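Local coordinates for protein prolyl-ACP dehydrogenase (Oscillatoria sp., PDB 4IRN) that oxidises the prolyl group carried on an acyl carrier protein, using bound FAD, in the biosynthesis of the cyanotoxin anatoxin-a, at residues D117-A123 against M241-E245; T290-L294 against L386-L390; K321-M325 against E370-I374; S361-V365 against A393-Y399. All blocks are in the same frame, centred on the assembly; numbering follows the deposited sequence.

How the interactions relate
Interactions 1, 2 and 4 adjoin one another, and interaction 3 extends the helix packing of interaction 2. Between interactions 1 and 2, Asn118 ND2 lies 2.9 Å from Glu389 OE1, a probable hydrogen bond. Interaction 1 also meets interaction 4, where Phe122 CE1 is 3.5 Å from Tyr399 CD2, the two rings being stacked beside the FAD of chain I. Trp364 of interaction 4 reaches interaction 2 through NE1, 3.6 Å from Thr290 CG2. Interactions 2 and 3 share packing at Leu386 O and Ile372 CD1, 3.7 Å apart. Interaction 3 stands about 24 Å from interaction 1, centre to centre, beside a different FAD, that of chain J.

Interaction 1: residues D117-A123 against M241-E245; sequences DNGLIFA and MRTAE
Asp117 OD1 takes two hydrogen bonds, from Thr243 OG1 at 2.6 Å and from Leu120 N at 3.0 Å. The second is an N-cap bond, with Asp117 sitting just before helix 118-138, so one carboxylate oxygen both closes the helix start and holds the type I turn Met241-Ala244. The two donors approach differently: the threonine hydroxyl comes on the syn side, 23° out of the carboxylate plane, whereas the amide lies well above that plane, at 50°. Thr243 OG1 stands between its own backbone N and carbonyl carbon (chi1 59°), and from there it also comes within 3.3 Å of Gly119 CA. Gly119 has no side chain, and the backbones approach closely here, the CA atoms of Gly119 and Met241 being 4.3 Å apart.

In the acyl-CoA dehydrogenase fold this contact joins the N-terminal helical domain to the middle domain, beside the flavin: Phe122 lines the FAD pocket and touches Thr195, another FAD-binding residue. The sulfur of Met241 forms an oblique Met-aromatic contact with Phe122, SD lying 5.4 Å from the ring centroid. A bend at chi2 folds the methionine chain back over the first helical turn, where SD packs on Phe122 CB. Ala244 fills the other end of the contact: its CB sits 3.4 Å from Gly119 O and meets the edge of the Phe122 ring near its plane, 4.1 Å from CD2.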
# COMPACT_ATOMS: atom_id res chain seq x y z
N ASP A 117 -18.26 8.74 -22.26
CA ASP A 117 -17.33 9.75 -22.76
C ASP A 117 -16.84 10.61 -21.61
O ASP A 117 -17.44 11.65 -21.29
CB ASP A 117 -17.99 10.59 -23.88
CG ASP A 117 -17.04 11.39 -24.75
OD1 ASP A 117 -16.03 11.88 -24.22
OD2 ASP A 117 -17.35 11.59 -25.95
N ASN A 118 -15.74 10.18 -20.98
CA ASN A 118 -15.13 10.86 -19.85
C ASN A 118 -14.54 12.23 -20.21
O ASN A 118 -14.56 13.14 -19.38
CB ASN A 118 -14.09 9.96 -19.15
CG ASN A 118 -14.67 8.66 -18.64
OD1 ASN A 118 -15.58 8.65 -17.81
ND2 ASN A 118 -14.18 7.54 -19.14
N GLY A 119 -14.06 12.36 -21.45
CA GLY A 119 -13.51 13.62 -21.96
C GLY A 119 -14.55 14.72 -22.05
O GLY A 119 -14.27 15.87 -21.70
N LEU A 120 -15.79 14.36 -22.50
CA LEU A 120 -16.92 15.29 -22.62
C LEU A 120 -17.32 15.74 -21.23
O LEU A 120 -17.47 16.95 -21.00
CB LEU A 120 -18.12 14.63 -23.35
CG LEU A 120 -19.42 15.45 -23.45
CD1 LEU A 120 -19.40 16.44 -24.62
CD2 LEU A 120 -20.61 14.54 -23.56
N ILE A 121 -17.44 14.78 -20.29
CA ILE A 121 -17.77 15.01 -18.89
C ILE A 121 -16.77 16.02 -18.26
O ILE A 121 -17.20 16.97 -17.61
CB ILE A 121 -17.85 13.67 -18.11
CG1 ILE A 121 -19.04 12.80 -18.60
CG2 ILE A 121 -17.93 13.92 -16.61
CD1 ILE A 121 -18.94 11.28 -18.27
N PHE A 122 -15.45 15.82 -18.51
CA PHE A 122 -14.40 16.71 -18.00
C PHE A 122 -14.53 18.12 -18.60
O PHE A 122 -14.46 19.10 -17.86
CB PHE A 122 -13.00 16.10 -18.22
CG PHE A 122 -11.83 17.06 -18.06
CD1 PHE A 122 -11.60 17.71 -16.86
CD2 PHE A 122 -10.95 17.28 -19.12
CE1 PHE A 122 -10.53 18.60 -16.73
CE2 PHE A 122 -9.87 18.15 -18.97
CZ PHE A 122 -9.66 18.80 -17.78
N ALA A 123 -14.76 18.21 -19.94
CA ALA A 123 -14.92 19.46 -20.69
C ALA A 123 -16.10 20.30 -20.17
O ALA A 123 -15.98 21.52 -20.03
CB ALA A 123 -15.09 19.16 -22.16
N MET A 241 -8.58 11.33 -21.96
CA MET A 241 -9.37 12.56 -22.09
C MET A 241 -9.19 13.18 -23.49
O MET A 241 -9.27 14.39 -23.66
CB MET A 241 -9.07 13.58 -20.96
CG MET A 241 -9.36 13.07 -19.57
SD MET A 241 -11.09 12.75 -19.25
CE MET A 241 -11.07 12.53 -17.50
N ARG A 242 -8.94 12.31 -24.50
CA ARG A 242 -8.69 12.64 -25.91
C ARG A 242 -9.88 13.29 -26.63
O ARG A 242 -9.69 13.92 -27.67
CB ARG A 242 -8.17 11.40 -26.66
CG ARG A 242 -6.75 11.02 -26.23
CD ARG A 242 -6.33 9.63 -26.64
NE ARG A 242 -6.00 9.52 -28.06
CZ ARG A 242 -4.81 9.78 -28.60
NH1 ARG A 242 -3.81 10.22 -27.85
NH2 ARG A 242 -4.61 9.63 -29.90
N THR A 243 -11.08 13.18 -26.05
CA THR A 243 -12.31 13.76 -26.58
C THR A 243 -12.56 15.15 -25.98
O THR A 243 -13.63 15.73 -26.17
CB THR A 243 -13.48 12.77 -26.43
OG1 THR A 243 -13.63 12.47 -25.05
CG2 THR A 243 -13.25 11.48 -27.22
N ALA A 244 -11.54 15.69 -25.27
CA ALA A 244 -11.55 17.02 -24.67
C ALA A 244 -10.37 17.78 -25.26
O ALA A 244 -9.24 17.28 -25.24
CB ALA A 244 -11.43 16.94 -23.15
N GLU A 245 -10.63 18.97 -25.82
CA GLU A 245 -9.62 19.79 -26.47
C GLU A 245 -8.81 20.65 -25.49
O GLU A 245 -9.37 21.51 -24.82
CB GLU A 245 -10.24 20.62 -27.61
CG GLU A 245 -10.50 19.78 -28.85
CD GLU A 245 -11.22 20.46 -30.01
OE1 GLU A 245 -11.33 21.70 -30.00
OE2 GLU A 245 -11.66 19.73 -30.92

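Interaction 2: residues T290-L294 against L386-L390; sequences TMERL and LEREL
Arg293 and Glu389 meet because each side chain turns in mid-course: the arginine runs extended from CA and bends at chi3 (68°), while the glutamate bends one bond earlier, at chi2 (-64°). The two chains then meet roughly perpendicular, and Arg293 NH2 donates to Glu389 OE2 at 3.2 Å in a salt bridge. The acceptor lies close to the guanidinium plane, at its edge, yet the nitrogen stands above the carboxylate plane, and the two flat groups are 61° apart. This is therefore a single-bond pairing and not a side-by-side bidentate one. Further bonds steady the buried charges: Arg293 NH1 donates to the carbonyls of Gly112 and Tyr113, and Glu389 OE1 accepts from Asn118.

Carbon atoms frame the ion pair. Thr290 places CG2 3.3 Å from Glu389 OE1, and Leu294 CD2 rests 3.9 Å from the CG of Glu389. That same leucine methyl lies 3.9 Å from Leu386 CD2, the two leucines overlapping side by side and pointing opposite ways.

The segment axes come no nearer than 12.3 Å and run roughly antiparallel, so the helices meet through side chains, the longest reach being that of Arg293 and Glu389, within the helical C-terminal domain of the acyl-CoA dehydrogenase fold. Helix 350-375 packs against both partners, with Cys368 on Leu294 and His375 on Leu386, while helix 316-344 adds Met325 against Leu294.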
# COMPACT_ATOMS: atom_id res chain seq x y z
N THR A 290 -18.84 6.56 -12.84
CA THR A 290 -18.00 5.70 -13.69
C THR A 290 -17.49 4.51 -12.86
O THR A 290 -17.50 3.38 -13.35
CB THR A 290 -16.84 6.53 -14.28
OG1 THR A 290 -17.37 7.67 -14.96
CG2 THR A 290 -15.95 5.72 -15.22
N MET A 291 -17.09 4.78 -11.60
CA MET A 291 -16.61 3.79 -10.65
C MET A 291 -17.71 2.77 -10.34
O MET A 291 -17.42 1.58 -10.23
CB MET A 291 -16.12 4.46 -9.37
CG MET A 291 -14.80 5.23 -9.52
SD MET A 291 -14.35 6.21 -8.07
CE MET A 291 -13.87 4.93 -6.96
N GLU A 292 -18.98 3.25 -10.23
CA GLU A 292 -20.15 2.40 -9.99
C GLU A 292 -20.39 1.49 -11.20
O GLU A 292 -20.70 0.31 -11.01
CB GLU A 292 -21.39 3.24 -9.68
CG GLU A 292 -22.53 2.47 -9.03
CD GLU A 292 -23.75 3.28 -8.65
OE1 GLU A 292 -23.61 4.23 -7.84
OE2 GLU A 292 -24.86 2.96 -9.14
N ARG A 293 -20.23 2.03 -12.44
CA ARG A 293 -20.41 1.27 -13.68
C ARG A 293 -19.37 0.15 -13.81
O ARG A 293 -19.76 -0.98 -14.11
CB ARG A 293 -20.41 2.17 -14.93
CG ARG A 293 -20.68 1.39 -16.24
CD ARG A 293 -20.75 2.25 -17.48
NE ARG A 293 -19.46 2.83 -17.84
CZ ARG A 293 -19.16 4.12 -17.73
NH1 ARG A 293 -20.07 4.98 -17.29
NH2 ARG A 293 -17.96 4.56 -18.06
N LEU A 294 -18.10 0.45 -13.55
CA LEU A 294 -17.00 -0.53 -13.61
C LEU A 294 -17.10 -1.61 -12.55
O LEU A 294 -16.67 -2.72 -12.79
CB LEU A 294 -15.62 0.13 -13.55
CG LEU A 294 -15.30 1.27 -14.54
CD1 LEU A 294 -13.94 1.86 -14.23
CD2 LEU A 294 -15.38 0.81 -15.99
N LEU A 386 -12.06 -0.96 -21.25
CA LEU A 386 -11.63 -0.77 -19.86
C LEU A 386 -10.31 -0.03 -19.79
O LEU A 386 -10.04 0.69 -18.82
CB LEU A 386 -11.53 -2.11 -19.11
CG LEU A 386 -12.84 -2.87 -18.88
CD1 LEU A 386 -12.56 -4.26 -18.43
CD2 LEU A 386 -13.73 -2.17 -17.87
N GLU A 387 -9.47 -0.21 -20.85
CA GLU A 387 -8.16 0.40 -20.97
C GLU A 387 -8.27 1.94 -21.08
O GLU A 387 -7.54 2.65 -20.40
CB GLU A 387 -7.36 -0.23 -22.14
CG GLU A 387 -7.90 -0.00 -23.55
CD GLU A 387 -7.16 1.05 -24.36
OE1 GLU A 387 -6.04 1.43 -23.96
OE2 GLU A 387 -7.71 1.51 -25.39
N ARG A 388 -9.25 2.43 -21.88
CA ARG A 388 -9.53 3.86 -22.07
C ARG A 388 -9.92 4.48 -20.72
O ARG A 388 -9.45 5.58 -20.39
CB ARG A 388 -10.64 4.06 -23.10
CG ARG A 388 -11.05 5.52 -23.31
CD ARG A 388 -12.12 5.71 -24.37
NE ARG A 388 -13.40 5.08 -24.02
CZ ARG A 388 -13.92 4.05 -24.67
NH1 ARG A 388 -13.30 3.51 -25.71
NH2 ARG A 388 -15.09 3.55 -24.29
N GLU A 389 -10.77 3.77 -19.93
CA GLU A 389 -11.21 4.20 -18.60
C GLU A 389 -10.02 4.56 -17.72
O GLU A 389 -10.04 5.64 -17.11
CB GLU A 389 -12.09 3.12 -17.93
CG GLU A 389 -13.39 2.79 -18.66
CD GLU A 389 -14.43 3.90 -18.78
OE1 GLU A 389 -14.39 4.86 -17.98
OE2 GLU A 389 -15.30 3.80 -19.68
N LEU A 390 -8.96 3.70 -17.69
CA LEU A 390 -7.73 3.93 -16.91
C LEU A 390 -6.96 5.15 -17.44
O LEU A 390 -6.54 5.99 -16.64
CB LEU A 390 -6.83 2.68 -16.85
CG LEU A 390 -5.48 2.83 -16.12
CD1 LEU A 390 -5.65 3.20 -14.64
CD2 LEU A 390 -4.64 1.58 -16.27

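Interaction 3: residues K321-M325 against E370-I374; sequences KLVEM and EAIEI. With FAD (flavin-adenine dinucleotide), chain J.
Lys321 lies along Ile374 and ends at Glu373: its inner carbons pack on Ile374 and its outer atoms on Glu373. Its CB is 3.8 Å from Ile374 CD1; CD then lies 3.8 Å from Ile374 CG1, the two side chains running alongside each other with their ends pointing opposite ways. Beyond this apolar run, CE approaches Glu373 CB at 3.9 Å. A turn at chi4 (-39°) finally swings NZ onto Glu373 OE1, a salt bridge modelled at 2.5 Å, a length too short to be relied on. The amino group arrives on the anti side of the carboxylate, 34° out of its plane, and the other oxygen, Glu373 OE2, pairs with Lys397 of the second subunit.

Ile374 CD1 is shared by several neighbours: Leu322 CD2 lies 3.8 Å from it, and Met325 SD 4.1 Å, both chains crossing it at a slant. Glu370 extends past Met325 in the opposite direction and forms its salt bridge with Arg328.

The contact backs one wall of an FAD pocket at a subunit interface. Ile374 O is 3.3 Å from C4B, in the ribose of the adenosine half of the FAD of chain J, whose other partners include His160 and Thr195 of the second subunit. Helices 316-344 and 350-375 run antiparallel here, their segment axes 10.4 Å apart, with helix 285-304 packed against both through Ser298, which touches Leu322 and Ala371.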
# COMPACT_ATOMS: atom_id res chain seq x y z
N LYS A 321 -10.65 -7.79 -5.05
CA LYS A 321 -10.53 -6.61 -5.93
C LYS A 321 -11.87 -5.90 -6.03
O LYS A 321 -11.91 -4.68 -6.14
CB LYS A 321 -10.03 -6.99 -7.32
CG LYS A 321 -8.61 -7.46 -7.35
CD LYS A 321 -8.32 -8.24 -8.62
CE LYS A 321 -6.86 -8.58 -8.81
NZ LYS A 321 -5.95 -7.49 -8.39
N LEU A 322 -12.95 -6.68 -5.97
CA LEU A 322 -14.31 -6.15 -5.99
C LEU A 322 -14.75 -5.60 -4.64
O LEU A 322 -15.46 -4.62 -4.59
CB LEU A 322 -15.30 -7.17 -6.56
CG LEU A 322 -14.98 -7.53 -8.00
CD1 LEU A 322 -15.45 -8.90 -8.33
CD2 LEU A 322 -15.53 -6.50 -8.94
N VAL A 323 -14.25 -6.17 -3.54
CA VAL A 323 -14.46 -5.71 -2.16
C VAL A 323 -13.75 -4.34 -2.01
O VAL A 323 -14.34 -3.40 -1.48
CB VAL A 323 -14.01 -6.76 -1.10
CG1 VAL A 323 -14.14 -6.21 0.32
CG2 VAL A 323 -14.80 -8.06 -1.24
N GLU A 324 -12.52 -4.22 -2.56
CA GLU A 324 -11.75 -2.97 -2.54
C GLU A 324 -12.42 -1.89 -3.40
O GLU A 324 -12.47 -0.72 -3.00
CB GLU A 324 -10.29 -3.18 -2.99
CG GLU A 324 -9.42 -3.92 -1.98
CD GLU A 324 -9.15 -3.23 -0.65
OE1 GLU A 324 -9.12 -1.98 -0.61
OE2 GLU A 324 -8.91 -3.95 0.34
N MET A 325 -12.99 -2.30 -4.56
CA MET A 325 -13.74 -1.41 -5.46
C MET A 325 -14.98 -0.87 -4.75
O MET A 325 -15.29 0.31 -4.89
CB MET A 325 -14.12 -2.13 -6.76
CG MET A 325 -13.01 -2.16 -7.79
SD MET A 325 -13.43 -3.13 -9.26
CE MET A 325 -14.11 -1.89 -10.26
N GLU A 370 -7.73 -2.38 -11.37
CA GLU A 370 -8.30 -3.62 -10.85
C GLU A 370 -9.35 -4.23 -11.79
O GLU A 370 -9.39 -5.45 -11.92
CB GLU A 370 -8.89 -3.40 -9.45
CG GLU A 370 -7.83 -3.24 -8.38
CD GLU A 370 -8.31 -2.95 -6.97
OE1 GLU A 370 -9.53 -2.71 -6.79
OE2 GLU A 370 -7.47 -2.94 -6.05
N ALA A 371 -10.17 -3.39 -12.46
CA ALA A 371 -11.16 -3.84 -13.43
C ALA A 371 -10.47 -4.54 -14.60
O ALA A 371 -10.94 -5.58 -15.05
CB ALA A 371 -11.97 -2.66 -13.93
N ILE A 372 -9.31 -4.00 -15.05
CA ILE A 372 -8.49 -4.57 -16.12
C ILE A 372 -7.91 -5.92 -15.63
O ILE A 372 -7.88 -6.89 -16.39
CB ILE A 372 -7.40 -3.56 -16.59
CG1 ILE A 372 -8.04 -2.31 -17.25
CG2 ILE A 372 -6.37 -4.23 -17.54
CD1 ILE A 372 -7.16 -1.09 -17.30
N GLU A 373 -7.47 -5.97 -14.35
CA GLU A 373 -6.91 -7.17 -13.73
C GLU A 373 -7.91 -8.32 -13.67
O GLU A 373 -7.57 -9.42 -14.08
CB GLU A 373 -6.35 -6.87 -12.33
CG GLU A 373 -5.04 -6.10 -12.34
CD GLU A 373 -4.68 -5.42 -11.04
OE1 GLU A 373 -5.37 -5.65 -10.01
OE2 GLU A 373 -3.71 -4.62 -11.04
N ILE A 374 -9.15 -8.05 -13.21
CA ILE A 374 -10.26 -9.02 -13.12
C ILE A 374 -10.54 -9.67 -14.49
O ILE A 374 -10.75 -10.88 -14.56
CB ILE A 374 -11.53 -8.35 -12.48
CG1 ILE A 374 -11.31 -8.02 -10.99
CG2 ILE A 374 -12.80 -9.19 -12.66
CD1 ILE A 374 -12.12 -6.86 -10.47
PA FAD J . -8.26 -15.80 -17.02
O1A FAD J . -8.00 -17.26 -16.89
O2A FAD J . -9.44 -15.35 -17.89
O5B FAD J . -8.34 -15.11 -15.59
C5B FAD J . -9.47 -14.29 -15.22
C4B FAD J . -9.03 -13.64 -13.93
O4B FAD J . -9.26 -14.54 -12.84
C3B FAD J . -7.55 -13.26 -13.92
O3B FAD J . -7.41 -11.86 -13.73
C2B FAD J . -6.91 -14.08 -12.80
O2B FAD J . -6.26 -13.19 -11.91
C1B FAD J . -8.09 -14.72 -12.06
N9A FAD J . -7.92 -16.14 -11.79
C8A FAD J . -8.13 -17.18 -12.66
N7A FAD J . -7.84 -18.37 -12.17
C5A FAD J . -7.41 -18.09 -10.88
C6A FAD J . -6.97 -18.92 -9.82
N6A FAD J . -6.80 -20.24 -9.92
N1A FAD J . -6.65 -18.32 -8.65
C2A FAD J . -6.76 -17.00 -8.56
N3A FAD J . -7.16 -16.12 -9.48
C4A FAD J . -7.47 -16.72 -10.63
N1 FAD J . -0.59 -16.96 -24.67
C2 FAD J . 0.04 -17.88 -25.51
O2 FAD J . -0.16 -19.09 -25.42
N3 FAD J . 0.91 -17.44 -26.49
C4 FAD J . 1.24 -16.13 -26.73
O4 FAD J . 2.03 -15.85 -27.63
C4X FAD J . 0.58 -15.16 -25.85
N5 FAD J . 0.82 -13.88 -26.04
C5X FAD J . 0.15 -12.96 -25.23
C6 FAD J . 0.41 -11.60 -25.41
C7 FAD J . -0.21 -10.63 -24.64
C7M FAD J . 0.15 -9.18 -24.84
C8 FAD J . -1.14 -11.03 -23.65
C8M FAD J . -1.85 -10.01 -22.79
C9 FAD J . -1.40 -12.38 -23.47
C9A FAD J . -0.77 -13.36 -24.24
N10 FAD J . -1.01 -14.75 -24.07
C10 FAD J . -0.34 -15.67 -24.84
C1' FAD J . -2.05 -15.19 -23.11
C2' FAD J . -1.65 -14.81 -21.69
O2' FAD J . -0.71 -15.74 -21.16
C3' FAD J . -2.88 -14.67 -20.79
O3' FAD J . -3.08 -13.31 -20.40
C4' FAD J . -2.90 -15.59 -19.57
O4' FAD J . -2.94 -16.92 -20.09
C5' FAD J . -4.10 -15.33 -18.69
O5' FAD J . -5.19 -15.22 -19.64
P FAD J . -6.63 -14.85 -19.17
O1P FAD J . -6.77 -13.43 -18.78
O2P FAD J . -7.38 -15.54 -20.29
O3P FAD J . -6.91 -15.57 -17.78

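Interaction 4: residues S361-V365 against A393-Y399; sequences SEAWV and AIASKFY. With FAD (flavin-adenine dinucleotide), chain I.
Ala393 sits over one face of the Trp364 indole. Its CA stands 3.8 Å from the centroid of the six-membered ring and only 13° off the ring normal, a CH-pi contact, and its CB adds a second touch, 3.7 Å from Trp364 CD2. With CG anti to the backbone N (chi1 -166°), Trp364 lays its ring against helix 386-395. Val365 meets the same alanine through its CG2 branch, 3.5 Å from Ala393 O and also against CB. One helical turn earlier, Ser361 CB lies 3.3 Å from Ser396 OG, and the aliphatic parts of Glu362 and Lys397 meet roughly at right angles, CG of the first 4.0 Å from CE of the second.

No hydrogen bond crosses this interface, which is packing of helix 350-375 against the end region of helix 386-395 and the residues that follow, in the C-terminal domain of the acyl-CoA dehydrogenase fold, but the second segment runs on into the flavin site. Its turn is secured from within. Ser396 OG, the atom that approaches Ser361, donates to Ala393 O almost in line with the carbonyl (164°). Ala395 O accepts from both Phe398 N and Tyr399 N, which ties the turn that follows.

Those bonds probably help to position Phe398, whose carbonyl oxygen receives a hydrogen bond from O3' of the FAD of chain I at 3.0 Å. Tyr399 follows, with the CA of Ser396 over one face of its ring; Tyr399 CB lies 4.1 Å from C8 of the same FAD.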
# COMPACT_ATOMS: atom_id res chain seq x y z
N SER A 361 -9.59 10.87 -7.15
CA SER A 361 -8.69 10.73 -8.29
C SER A 361 -7.86 9.48 -8.20
O SER A 361 -7.70 8.78 -9.20
CB SER A 361 -7.79 11.96 -8.40
OG SER A 361 -6.99 12.12 -7.24
N GLU A 362 -7.36 9.17 -6.99
CA GLU A 362 -6.55 7.98 -6.74
C GLU A 362 -7.39 6.72 -6.68
O GLU A 362 -6.94 5.67 -7.13
CB GLU A 362 -5.72 8.13 -5.47
CG GLU A 362 -4.56 9.09 -5.62
CD GLU A 362 -3.83 9.46 -4.34
OE1 GLU A 362 -4.17 8.95 -3.25
OE2 GLU A 362 -2.87 10.25 -4.45
N ALA A 363 -8.59 6.82 -6.10
CA ALA A 363 -9.56 5.73 -6.00
C ALA A 363 -9.99 5.28 -7.41
O ALA A 363 -10.06 4.08 -7.68
CB ALA A 363 -10.77 6.20 -5.21
N TRP A 364 -10.22 6.26 -8.31
CA TRP A 364 -10.61 6.04 -9.69
C TRP A 364 -9.54 5.27 -10.48
O TRP A 364 -9.89 4.30 -11.15
CB TRP A 364 -10.96 7.37 -10.38
CG TRP A 364 -11.69 7.22 -11.70
CD1 TRP A 364 -12.34 6.11 -12.17
CD2 TRP A 364 -11.86 8.24 -12.69
NE1 TRP A 364 -12.87 6.37 -13.41
CE2 TRP A 364 -12.60 7.67 -13.75
CE3 TRP A 364 -11.43 9.58 -12.79
CZ2 TRP A 364 -12.94 8.39 -14.90
CZ3 TRP A 364 -11.78 10.30 -13.93
CH2 TRP A 364 -12.53 9.71 -14.96
N VAL A 365 -8.27 5.69 -10.38
CA VAL A 365 -7.13 5.08 -11.08
C VAL A 365 -6.96 3.63 -10.64
O VAL A 365 -6.86 2.74 -11.47
CB VAL A 365 -5.84 5.92 -10.89
CG1 VAL A 365 -4.59 5.15 -11.29
CG2 VAL A 365 -5.91 7.23 -11.67
N ALA A 393 -8.75 8.24 -16.35
CA ALA A 393 -8.63 8.36 -14.90
C ALA A 393 -7.35 9.06 -14.43
O ALA A 393 -7.40 9.79 -13.44
CB ALA A 393 -8.76 7.00 -14.23
N ILE A 394 -6.21 8.82 -15.12
CA ILE A 394 -4.92 9.42 -14.76
C ILE A 394 -4.95 10.95 -14.76
O ILE A 394 -4.42 11.56 -13.84
CB ILE A 394 -3.75 8.83 -15.60
CG1 ILE A 394 -3.59 7.33 -15.30
CG2 ILE A 394 -2.42 9.58 -15.34
CD1 ILE A 394 -2.88 6.56 -16.32
N ALA A 395 -5.61 11.55 -15.77
CA ALA A 395 -5.76 13.00 -15.93
C ALA A 395 -6.16 13.70 -14.62
O ALA A 395 -5.61 14.75 -14.31
CB ALA A 395 -6.77 13.31 -17.02
N SER A 396 -7.08 13.07 -13.85
CA SER A 396 -7.62 13.56 -12.57
C SER A 396 -6.55 13.79 -11.51
O SER A 396 -6.79 14.56 -10.58
CB SER A 396 -8.71 12.63 -12.05
OG SER A 396 -8.18 11.38 -11.62
N LYS A 397 -5.37 13.16 -11.66
CA LYS A 397 -4.22 13.28 -10.76
C LYS A 397 -3.40 14.53 -11.09
O LYS A 397 -2.48 14.87 -10.34
CB LYS A 397 -3.34 12.02 -10.84
CG LYS A 397 -4.01 10.79 -10.25
CD LYS A 397 -3.10 9.59 -10.20
CE LYS A 397 -2.36 9.49 -8.90
NZ LYS A 397 -1.68 8.17 -8.82
N PHE A 398 -3.74 15.23 -12.21
CA PHE A 398 -3.04 16.43 -12.67
C PHE A 398 -3.92 17.68 -12.76
O PHE A 398 -3.49 18.74 -12.30
CB PHE A 398 -2.27 16.17 -13.97
CG PHE A 398 -1.36 14.97 -13.85
CD1 PHE A 398 -0.24 15.00 -13.03
CD2 PHE A 398 -1.67 13.78 -14.50
CE1 PHE A 398 0.58 13.88 -12.89
CE2 PHE A 398 -0.85 12.66 -14.37
CZ PHE A 398 0.27 12.72 -13.56
N TYR A 399 -5.15 17.56 -13.32
CA TYR A 399 -6.05 18.72 -13.35
C TYR A 399 -6.65 18.94 -11.97
O TYR A 399 -6.72 17.99 -11.18
CB TYR A 399 -7.09 18.67 -14.48
CG TYR A 399 -8.11 17.56 -14.41
CD1 TYR A 399 -9.19 17.64 -13.54
CD2 TYR A 399 -8.09 16.51 -15.32
CE1 TYR A 399 -10.17 16.65 -13.50
CE2 TYR A 399 -9.07 15.52 -15.31
CZ TYR A 399 -10.10 15.59 -14.39
OH TYR A 399 -11.06 14.61 -14.39
PA FAD I . 4.39 21.12 -11.63
O1A FAD I . 3.49 22.08 -10.97
O2A FAD I . 5.48 21.56 -12.59
O5B FAD I . 5.18 20.29 -10.54
C5B FAD I . 6.04 19.21 -10.94
C4B FAD I . 5.88 18.10 -9.93
O4B FAD I . 6.44 18.51 -8.68
C3B FAD I . 4.44 17.64 -9.68
O3B FAD I . 4.31 16.27 -10.03
C2B FAD I . 4.17 17.90 -8.19
O2B FAD I . 3.76 16.71 -7.55
C1B FAD I . 5.53 18.30 -7.61
N9A FAD I . 5.50 19.50 -6.78
C8A FAD I . 5.47 20.80 -7.21
N7A FAD I . 5.39 21.68 -6.24
C5A FAD I . 5.37 20.92 -5.09
C6A FAD I . 5.27 21.25 -3.72
N6A FAD I . 5.20 22.50 -3.26
N1A FAD I . 5.25 20.24 -2.82
C2A FAD I . 5.34 18.98 -3.27
N3A FAD I . 5.44 18.55 -4.54
C4A FAD I . 5.44 19.56 -5.40
N1 FAD I . -4.80 24.62 -15.97
C2 FAD I . -5.56 25.74 -16.21
O2 FAD I . -5.25 26.83 -15.74
N3 FAD I . -6.70 25.66 -17.02
C4 FAD I . -7.15 24.52 -17.64
O4 FAD I . -8.17 24.56 -18.33
C4X FAD I . -6.34 23.33 -17.39
N5 FAD I . -6.69 22.20 -17.97
C5X FAD I . -5.87 21.09 -17.79
C6 FAD I . -6.24 19.89 -18.40
C7 FAD I . -5.47 18.74 -18.24
C7M FAD I . -5.95 17.44 -18.84
C8 FAD I . -4.30 18.79 -17.46
C8M FAD I . -3.44 17.57 -17.25
C9 FAD I . -3.92 19.99 -16.87
C9A FAD I . -4.69 21.14 -17.00
N10 FAD I . -4.34 22.38 -16.39
C10 FAD I . -5.15 23.48 -16.55
C1' FAD I . -3.06 22.48 -15.66
C2' FAD I . -3.09 21.59 -14.42
O2' FAD I . -3.84 22.19 -13.37
C3' FAD I . -1.67 21.23 -13.98
O3' FAD I . -1.47 19.83 -14.16
C4' FAD I . -1.34 21.62 -12.54
O4' FAD I . -1.49 23.03 -12.36
C5' FAD I . 0.03 21.13 -12.09
O5' FAD I . 1.07 21.81 -12.81
P FAD I . 2.24 20.96 -13.51
O1P FAD I . 1.72 19.71 -14.13
O2P FAD I . 2.79 22.09 -14.35
O3P FAD I . 3.35 20.30 -12.56